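Local coordinates for protein ferredoxin CarAc (Pseudomonas resinovorans, PDB 7BUH) that carries electrons on a Rieske-type [2Fe-2S] cluster from the reductase CarAd to the terminal oxygenase CarAa of carbazole 1,9a-dioxygenase, at residues A[60-65]-A[69-74]; A[30-35]-A[39-44]; A[91-94]-A[99-102]. All blocks are in the same frame, centred on the assembly; numbering follows the deposited sequence.

All three contacts are antiparallel beta hairpins, in series along the chain, and all are partly buried. Contact 2 is central, about 3 Å from the chain's centre and without an exposed residue; contacts 1 and 3 lie about 11 and 10 Å out, on opposite sides. Contacts 2 and 3, their centres about 9 Å apart, share one six-stranded sheet, where strands 38-43 and 90-96 are neighbours. Contact 1 belongs to the smaller four-stranded sheet, whose hairpin end supplies Cys-65 to the cluster, yet touches contact 2. Contact 2 adds a buried Tyr-Thr hydroxyl pair to apolar packing, contact 1 couples backbone pairing to metal ligation, and contact 3 separates a valine face from a glutamate-bearing one.

Contact 1. Residues A[60-65]-A[69-74]; sequences GDVIEC and GGAFNV. With NA (sodium ion), chain C; FES (Fe2/s2 (inorganic) cluster), chain B; EDO (1,2-ethanediol), chain D.
Asp-61 O receives Val-74 N at 2.9 Å in a nearly straight bond (N-H...O 171°). Val-62 forms a non-hydrogen-bonded antiparallel pair with Asn-73, but its side chain reaches along the partner strand: CG1, anti to the backbone N (chi1 175°), comes within 3.5 Å of Ala-71 CB. Ile-63 and Phe-72 exchange two backbone bonds, Ile-63 N to Phe-72 O being 2.9 Å. On the other face, Ile-63 CG2 lies at the edge of the Phe-72 ring and CB rests 3.7 Å from Val-74 CG1. Glu-64 pairs with Ala-71, while its carboxylate leads away to the sodium ion, OE2 bonding it at 2.2 Å; Asp-59 is a second protein ligand. Cys-65 N binds Gly-70 O at 2.9 Å, and Cys-65 SG ligates FE2 of the cluster at 2.3 Å, as does Cys-46. The backbone bond thus ties this ligand to the turn leading into the returning strand; His-48 and His-68 complete the cluster's ligands. This hairpin of the Rieske domain forms the middle of a four-stranded antiparallel sheet, with strand 57-59 beside 62-64 and strand 79-81 beside 71-73; Ile-63 and Val-74 pack on Tyr-33 of strand 27-35.

Contact 2. Residues A[30-35]-A[39-44]; sequences LAVYRV and FYATED
Ala-31 and Thr-42, and likewise Tyr-33 and Tyr-40, are hydrogen-bonded antiparallel pairs, each closed by two backbone bonds. Tyr-33 N to Tyr-40 O is 2.8 Å, and Ala-31 N to Thr-42 O is 2.9 Å. Short CA-H...O approaches accompany them, such as Ala-41 CA to Ala-31 O at 3.1 Å.

Side-chain hydrogen bonding makes a short chain of two bonds. The Tyr-33 ring extends along the partner strand, with Tyr-40 O and Thr-42 OG1 near its plane at the edge, and its OH donates to Thr-42 OG1 at 2.7 Å. Thr-42 OG1 lies between the backbone N and the carbonyl carbon (chi1 65°), from where it donates in turn to Glu-43 O, 2.7 Å away, approaching from above the carbonyl plane. Two bonds therefore hold the threonine oxygen, one accepted and one donated, which should limit rotation of the threonine and orient the tyrosine hydroxyl.

The aromatic contact is a CH-pi one. Arg-34, extended from CG to NE, sets CG over a face of the Phe-39 ring, 4.2 Å from the centroid and 27° off the normal. Its guanidinium plane stands 58° from the ring, while the salt bridge to Asp-37 and a bond to Gly-36 O engage its polar end in the turn.

Among apolar contacts, Val-32 CG2 meets Ala-41 CB at 4.2 Å. Ala-31 CB lies beside Asp-44, whose carboxylate is hydrogen-bonded to Ser-52 OG through OD2 and to Ser-54 OG through OD1. In the six-stranded sheet this hairpin is flanked by strand 18-24 beside 27-35 and by strand 90-96 beside 38-43. Val-32, Phe-39 and Ala-41 meet side chains of strand 99-103, whereas Tyr-33 packs on Leu-53 and on Ile-19 of strand 18-24.

Contact 3. Residues A[91-94]-A[99-102]; sequences FEVE and EVYV
A beta-hairpin contact links strands 90-96 and 99-103 within the six-stranded antiparallel sheet, away from the cluster; the end-to-end directions of residues 91-94 and 99-102 are 160° apart. Glu-94 and Tyr-101 form the hydrogen-bonded pair: Glu-94 N to Tyr-101 O and Tyr-101 N to Glu-94 O both measure 2.8 Å, and the two bonds are similarly bent, the first with an N-H...O angle of 156°. Glu-94 O also lies in the plane of the Tyr-101 ring, at its edge. Val-93 and Val-102 make the neighbouring non-hydrogen-bonded pair, where Val-93 CA approaches Tyr-101 O at 3.3 Å.

The valines build an apolar face. Val-93 CG1, anti to its own N (chi1 -180°), meets Val-100 CG1 at 3.7 Å, the two side chains crossing obliquely, while Val-93 CG2 is 4.2 Å from Val-102 CG2. That same Val-102 methyl contacts Phe-91 CB at 3.8 Å. Phe-39 and Ala-41 of strand 38-43, together with Leu-30 and Val-32 of strand 27-35, pack against this group.

Glu-94 and Tyr-101 project to the other face, where Trp-5 and Lys-7 of strand 5-10 adjoin the tyrosine. The chemistry is consequently two-sided: close-packed methyl groups join the hairpin to the body of the sheet, and a polar, partly exposed face carries the salt bridge of Glu-94 OE2 to Lys-96.

Contact 1. Residues A[60-65]-A[69-74]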
loop_
_atom_site.group_PDB
_atom_site.type_symbol
_atom_site.label_atom_id
_atom_site.label_comp_id
_atom_site.label_asym_id
_atom_site.label_seq_id
_atom_site.Cartn_x
_atom_site.Cartn_y
_atom_site.Cartn_z
ATOM N N GLY A 60 1.030 -14.927 -0.527
ATOM C CA GLY A 60 1.921 -14.529 -1.635
ATOM C C GLY A 60 1.790 -13.047 -1.946
ATOM O O GLY A 60 2.063 -12.235 -1.049
ATOM N N ASP A 61 1.411 -12.690 -3.178
ATOM C CA ASP A 61 1.301 -11.268 -3.597
ATOM C C ASP A 61 -0.144 -10.785 -3.418
ATOM O O ASP A 61 -0.458 -9.761 -3.957
ATOM C CB ASP A 61 1.798 -11.062 -5.030
ATOM C CG ASP A 61 1.355 -12.162 -5.973
ATOM O OD1 ASP A 61 0.240 -12.711 -5.723
ATOM O OD2 ASP A 61 2.162 -12.522 -6.909
ATOM N N VAL A 62 -0.982 -11.510 -2.686
ATOM C CA VAL A 62 -2.369 -11.056 -2.407
ATOM C C VAL A 62 -2.532 -10.630 -0.944
ATOM O O VAL A 62 -2.202 -11.411 -0.054
ATOM C CB VAL A 62 -3.393 -12.123 -2.795
ATOM C CG1 VAL A 62 -4.780 -11.691 -2.385
ATOM C CG2 VAL A 62 -3.313 -12.400 -4.282
ATOM N N ILE A 63 -3.059 -9.416 -0.736
ATOM C CA ILE A 63 -3.451 -8.950 0.619
ATOM C C ILE A 63 -4.921 -9.317 0.834
ATOM O O ILE A 63 -5.777 -8.884 0.040
ATOM C CB ILE A 63 -3.191 -7.446 0.832
ATOM C CG1 ILE A 63 -3.537 -7.058 2.267
ATOM C CG2 ILE A 63 -3.929 -6.571 -0.172
ATOM C CD1 ILE A 63 -2.787 -7.857 3.311
ATOM N N GLU A 64 -5.183 -10.034 1.917
ATOM C CA GLU A 64 -6.531 -10.406 2.399
ATOM C C GLU A 64 -6.984 -9.381 3.443
ATOM O O GLU A 64 -6.326 -9.245 4.474
ATOM C CB GLU A 64 -6.520 -11.825 2.961
ATOM C CG GLU A 64 -6.074 -12.837 1.940
ATOM C CD GLU A 64 -5.837 -14.245 2.460
ATOM O OE1 GLU A 64 -5.710 -14.405 3.692
ATOM O OE2 GLU A 64 -5.794 -15.191 1.607
ATOM N N CYS A 65 -8.088 -8.688 3.151
ATOM C CA CYS A 65 -8.696 -7.680 4.035
ATOM C C CYS A 65 -9.189 -8.352 5.316
ATOM O O CYS A 65 -9.873 -9.370 5.250
ATOM C CB CYS A 65 -9.889 -7.033 3.342
ATOM S SG CYS A 65 -10.687 -5.826 4.420
ATOM N N GLY A 69 -12.737 -10.288 4.238
ATOM C CA GLY A 69 -11.990 -11.287 3.450
ATOM C C GLY A 69 -12.018 -11.020 1.948
ATOM O O GLY A 69 -11.672 -11.935 1.179
ATOM N N GLY A 70 -12.352 -9.802 1.513
ATOM C CA GLY A 70 -11.978 -9.352 0.161
ATOM C C GLY A 70 -10.464 -9.375 0.031
ATOM O O GLY A 70 -9.768 -9.619 1.043
ATOM N N ALA A 71 -9.935 -9.177 -1.155
ATOM C CA ALA A 71 -8.475 -9.231 -1.347
ATOM C C ALA A 71 -8.077 -8.455 -2.595
ATOM O O ALA A 71 -8.953 -8.198 -3.453
ATOM C CB ALA A 71 -7.999 -10.662 -1.403
ATOM N N PHE A 72 -6.809 -8.054 -2.638
ATOM C CA PHE A 72 -6.211 -7.281 -3.745
ATOM C C PHE A 72 -4.856 -7.863 -4.068
ATOM O O PHE A 72 -4.161 -8.294 -3.129
ATOM C CB PHE A 72 -6.008 -5.816 -3.373
ATOM C CG PHE A 72 -7.285 -5.105 -3.030
ATOM C CD1 PHE A 72 -8.027 -4.461 -4.018
ATOM C CD2 PHE A 72 -7.742 -5.075 -1.722
ATOM C CE1 PHE A 72 -9.185 -3.780 -3.680
ATOM C CE2 PHE A 72 -8.908 -4.417 -1.397
ATOM C CZ PHE A 72 -9.629 -3.771 -2.379
ATOM N N ASN A 73 -4.468 -7.820 -5.340
ATOM C CA ASN A 73 -3.061 -8.078 -5.736
ATOM C C ASN A 73 -2.254 -6.845 -5.307
ATOM O O ASN A 73 -2.640 -5.755 -5.725
ATOM C CB ASN A 73 -2.947 -8.342 -7.229
ATOM C CG ASN A 73 -1.532 -8.738 -7.600
ATOM O OD1 ASN A 73 -0.636 -7.907 -7.609
ATOM N ND2 ASN A 73 -1.334 -9.993 -7.951
ATOM N N VAL A 74 -1.204 -6.981 -4.490
ATOM C CA VAL A 74 -0.438 -5.807 -3.969
ATOM C C VAL A 74 0.413 -5.131 -5.058
ATOM O O VAL A 74 0.773 -3.933 -4.903
ATOM C CB VAL A 74 0.400 -6.174 -2.729
ATOM C CG1 VAL A 74 -0.471 -6.692 -1.583
ATOM C CG2 VAL A 74 1.496 -7.158 -3.046
HETATM NA NA NA C . -5.464 -17.347 2.004
HETATM FE FE1 FES B . -14.925 -5.277 3.059
HETATM FE FE2 FES B . -12.274 -4.959 2.988
HETATM S S1 FES B . -13.703 -3.755 4.184
HETATM S S2 FES B . -13.470 -6.607 2.081
HETATM C C1 EDO D . 2.918 -15.606 1.757
HETATM O O1 EDO D . 2.158 -16.707 1.289
HETATM C C2 EDO D . 2.475 -15.108 3.073
HETATM O O2 EDO D . 3.119 -13.933 3.469
HETATM O O HOH W 1 -3.949 -16.880 4.079
HETATM O O HOH W 2 -6.905 -16.975 3.823
#

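Contact 2. Residues A[30-35]-A[39-44]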
loop_
_atom_site.group_PDB
_atom_site.type_symbol
_atom_site.label_atom_id
_atom_site.label_comp_id
_atom_site.label_asym_id
_atom_site.label_seq_id
_atom_site.Cartn_x
_atom_site.Cartn_y
_atom_site.Cartn_z
ATOM N N LEU A 30 -1.000 4.699 3.581
ATOM C CA LEU A 30 -0.481 3.664 2.649
ATOM C C LEU A 30 -0.140 2.393 3.439
ATOM O O LEU A 30 0.123 2.450 4.652
ATOM C CB LEU A 30 0.748 4.204 1.916
ATOM C CG LEU A 30 0.562 5.579 1.268
ATOM C CD1 LEU A 30 1.856 6.075 0.650
ATOM C CD2 LEU A 30 -0.558 5.551 0.246
ATOM N N ALA A 31 -0.149 1.275 2.737
ATOM C CA ALA A 31 0.361 -0.019 3.238
ATOM C C ALA A 31 1.575 -0.369 2.387
ATOM O O ALA A 31 1.495 -0.257 1.159
ATOM C CB ALA A 31 -0.714 -1.059 3.161
ATOM N N VAL A 32 2.673 -0.734 3.026
ATOM C CA VAL A 32 3.891 -1.224 2.339
ATOM C C VAL A 32 4.043 -2.713 2.650
ATOM O O VAL A 32 4.001 -3.095 3.847
ATOM C CB VAL A 32 5.124 -0.429 2.784
ATOM C CG1 VAL A 32 6.376 -0.959 2.144
ATOM C CG2 VAL A 32 4.931 1.034 2.457
ATOM N N TYR A 33 4.191 -3.533 1.620
ATOM C CA TYR A 33 4.194 -5.010 1.745
ATOM C C TYR A 33 5.563 -5.526 1.337
ATOM O O TYR A 33 6.083 -5.023 0.344
ATOM C CB TYR A 33 3.160 -5.643 0.812
ATOM C CG TYR A 33 1.805 -5.004 0.817
ATOM C CD1 TYR A 33 1.485 -3.954 -0.021
ATOM C CD2 TYR A 33 0.810 -5.490 1.635
ATOM C CE1 TYR A 33 0.226 -3.381 -0.047
ATOM C CE2 TYR A 33 -0.457 -4.931 1.622
ATOM C CZ TYR A 33 -0.753 -3.870 0.791
ATOM O OH TYR A 33 -2.030 -3.376 0.785
ATOM N N ARG A 34 6.137 -6.446 2.122
ATOM C CA ARG A 34 7.332 -7.200 1.706
ATOM C C ARG A 34 6.828 -8.576 1.273
ATOM O O ARG A 34 6.313 -9.325 2.130
ATOM C CB ARG A 34 8.379 -7.323 2.809
ATOM C CG ARG A 34 9.621 -8.033 2.290
ATOM C CD ARG A 34 10.738 -8.183 3.305
ATOM N NE ARG A 34 11.861 -8.880 2.710
ATOM C CZ ARG A 34 13.149 -8.680 3.008
ATOM N NH1 ARG A 34 13.510 -7.726 3.848
ATOM N NH2 ARG A 34 14.082 -9.379 2.372
ATOM N N VAL A 35 6.912 -8.851 -0.020
ATOM C CA VAL A 35 6.530 -10.158 -0.598
ATOM C C VAL A 35 7.842 -10.826 -0.981
ATOM O O VAL A 35 8.474 -10.346 -1.948
ATOM C CB VAL A 35 5.548 -9.987 -1.766
ATOM C CG1 VAL A 35 5.195 -11.317 -2.395
ATOM C CG2 VAL A 35 4.301 -9.243 -1.278
ATOM N N PHE A 39 9.256 -5.342 -2.532
ATOM C CA PHE A 39 8.418 -4.370 -1.790
ATOM C C PHE A 39 7.403 -3.750 -2.735
ATOM O O PHE A 39 7.780 -3.377 -3.861
ATOM C CB PHE A 39 9.296 -3.296 -1.143
ATOM C CG PHE A 39 10.207 -3.834 -0.077
ATOM C CD1 PHE A 39 11.468 -4.328 -0.403
ATOM C CD2 PHE A 39 9.779 -3.868 1.247
ATOM C CE1 PHE A 39 12.303 -4.822 0.599
ATOM C CE2 PHE A 39 10.623 -4.336 2.245
ATOM C CZ PHE A 39 11.869 -4.840 1.900
ATOM N N TYR A 40 6.159 -3.604 -2.266
ATOM C CA TYR A 40 5.029 -2.998 -3.015
ATOM C C TYR A 40 4.275 -2.099 -2.038
ATOM O O TYR A 40 4.431 -2.248 -0.802
ATOM C CB TYR A 40 4.134 -4.084 -3.624
ATOM C CG TYR A 40 4.893 -4.939 -4.596
ATOM C CD1 TYR A 40 5.167 -4.467 -5.883
ATOM C CD2 TYR A 40 5.467 -6.139 -4.204
ATOM C CE1 TYR A 40 5.935 -5.207 -6.774
ATOM C CE2 TYR A 40 6.221 -6.892 -5.093
ATOM C CZ TYR A 40 6.458 -6.423 -6.376
ATOM O OH TYR A 40 7.246 -7.132 -7.237
ATOM N N ALA A 41 3.493 -1.182 -2.567
ATOM C CA ALA A 41 2.678 -0.291 -1.728
ATOM C C ALA A 41 1.349 -0.017 -2.407
ATOM O O ALA A 41 1.313 0.134 -3.639
ATOM C CB ALA A 41 3.413 0.995 -1.452
ATOM N N THR A 42 0.307 0.083 -1.610
ATOM C CA THR A 42 -1.017 0.545 -2.064
ATOM C C THR A 42 -1.554 1.556 -1.056
ATOM O O THR A 42 -0.955 1.718 -0.005
ATOM C CB THR A 42 -1.982 -0.647 -2.175
ATOM O OG1 THR A 42 -2.230 -1.231 -0.889
ATOM C CG2 THR A 42 -1.500 -1.739 -3.104
ATOM N N GLU A 43 -2.719 2.133 -1.335
ATOM C CA GLU A 43 -3.581 2.694 -0.291
ATOM C C GLU A 43 -3.758 1.622 0.794
ATOM O O GLU A 43 -3.877 0.413 0.471
ATOM C CB GLU A 43 -4.944 3.100 -0.856
ATOM C CG GLU A 43 -4.867 4.309 -1.747
ATOM C CD GLU A 43 -5.961 4.438 -2.807
ATOM O OE1 GLU A 43 -6.893 3.544 -2.933
ATOM O OE2 GLU A 43 -5.865 5.457 -3.544
ATOM N N ASP A 44 -3.767 2.026 2.053
ATOM C CA ASP A 44 -4.015 1.100 3.188
ATOM C C ASP A 44 -5.512 0.780 3.312
ATOM O O ASP A 44 -5.866 -0.305 3.866
ATOM C CB ASP A 44 -3.540 1.729 4.494
ATOM C CG ASP A 44 -3.731 0.825 5.702
ATOM O OD1 ASP A 44 -3.117 -0.263 5.703
ATOM O OD2 ASP A 44 -4.471 1.236 6.629
#

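Contact 3. Residues A[91-94]-A[99-102]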
loop_
_atom_site.group_PDB
_atom_site.type_symbol
_atom_site.label_atom_id
_atom_site.label_comp_id
_atom_site.label_asym_id
_atom_site.label_seq_id
_atom_site.Cartn_x
_atom_site.Cartn_y
_atom_site.Cartn_z
ATOM N N PHE A 91 1.501 2.650 -5.314
ATOM C CA PHE A 91 2.616 3.609 -5.068
ATOM C C PHE A 91 3.935 2.882 -5.286
ATOM O O PHE A 91 4.105 1.802 -4.741
ATOM C CB PHE A 91 2.530 4.219 -3.667
ATOM C CG PHE A 91 1.271 5.014 -3.448
ATOM C CD1 PHE A 91 0.031 4.392 -3.378
ATOM C CD2 PHE A 91 1.304 6.403 -3.417
ATOM C CE1 PHE A 91 -1.133 5.127 -3.221
ATOM C CE2 PHE A 91 0.137 7.137 -3.269
ATOM C CZ PHE A 91 -1.079 6.500 -3.159
ATOM N N GLU A 92 4.856 3.500 -6.016
ATOM C CA GLU A 92 6.255 3.023 -6.167
ATOM C C GLU A 92 6.965 2.901 -4.806
ATOM O O GLU A 92 6.749 3.745 -3.901
ATOM C CB GLU A 92 7.035 3.966 -7.086
ATOM C CG GLU A 92 8.376 3.397 -7.515
ATOM C CD GLU A 92 9.116 4.246 -8.553
ATOM O OE1 GLU A 92 8.482 5.180 -9.116
ATOM O OE2 GLU A 92 10.326 3.982 -8.791
ATOM N N VAL A 93 7.777 1.860 -4.657
ATOM C CA VAL A 93 8.612 1.596 -3.450
ATOM C C VAL A 93 10.055 1.435 -3.911
ATOM O O VAL A 93 10.273 0.644 -4.842
ATOM C CB VAL A 93 8.174 0.354 -2.661
ATOM C CG1 VAL A 93 9.080 0.162 -1.441
ATOM C CG2 VAL A 93 6.715 0.438 -2.241
ATOM N N GLU A 94 10.982 2.185 -3.317
ATOM C CA GLU A 94 12.442 2.059 -3.612
ATOM C C GLU A 94 13.155 1.754 -2.301
ATOM O O GLU A 94 12.884 2.454 -1.319
ATOM C CB GLU A 94 12.989 3.338 -4.252
ATOM C CG GLU A 94 12.692 3.450 -5.751
ATOM C CD GLU A 94 13.092 4.735 -6.502
ATOM O OE1 GLU A 94 12.687 4.868 -7.691
ATOM O OE2 GLU A 94 13.806 5.611 -5.930
ATOM N N GLU A 99 17.190 1.238 3.175
ATOM C CA GLU A 99 15.976 1.799 3.790
ATOM C C GLU A 99 14.855 1.819 2.761
ATOM O O GLU A 99 15.095 2.235 1.629
ATOM C CB GLU A 99 16.322 3.167 4.369
ATOM C CG GLU A 99 17.107 3.002 5.669
ATOM C CD GLU A 99 16.729 3.948 6.792
ATOM O OE1 GLU A 99 17.392 4.994 6.903
ATOM O OE2 GLU A 99 15.802 3.609 7.572
ATOM N N VAL A 100 13.660 1.450 3.212
ATOM C CA VAL A 100 12.447 1.376 2.347
ATOM C C VAL A 100 11.807 2.769 2.284
ATOM O O VAL A 100 11.554 3.379 3.358
ATOM C CB VAL A 100 11.452 0.349 2.910
ATOM C CG1 VAL A 100 10.200 0.334 2.051
ATOM C CG2 VAL A 100 12.115 -1.025 2.998
ATOM N N TYR A 101 11.585 3.251 1.080
ATOM C CA TYR A 101 10.853 4.504 0.814
ATOM C C TYR A 101 9.663 4.216 -0.073
ATOM O O TYR A 101 9.795 3.510 -1.094
ATOM C CB TYR A 101 11.749 5.523 0.113
ATOM C CG TYR A 101 12.877 6.025 0.964
ATOM C CD1 TYR A 101 14.003 5.240 1.161
ATOM C CD2 TYR A 101 12.871 7.298 1.506
ATOM C CE1 TYR A 101 15.065 5.677 1.937
ATOM C CE2 TYR A 101 13.930 7.756 2.287
ATOM C CZ TYR A 101 15.046 6.943 2.488
ATOM O OH TYR A 101 16.138 7.349 3.216
ATOM N N VAL A 102 8.541 4.836 0.264
ATOM C CA VAL A 102 7.348 4.787 -0.610
ATOM C C VAL A 102 7.102 6.169 -1.212
ATOM O O VAL A 102 7.203 7.160 -0.508
ATOM C CB VAL A 102 6.135 4.176 0.129
ATOM C CG1 VAL A 102 5.694 4.949 1.360
ATOM C CG2 VAL A 102 4.979 4.019 -0.829
#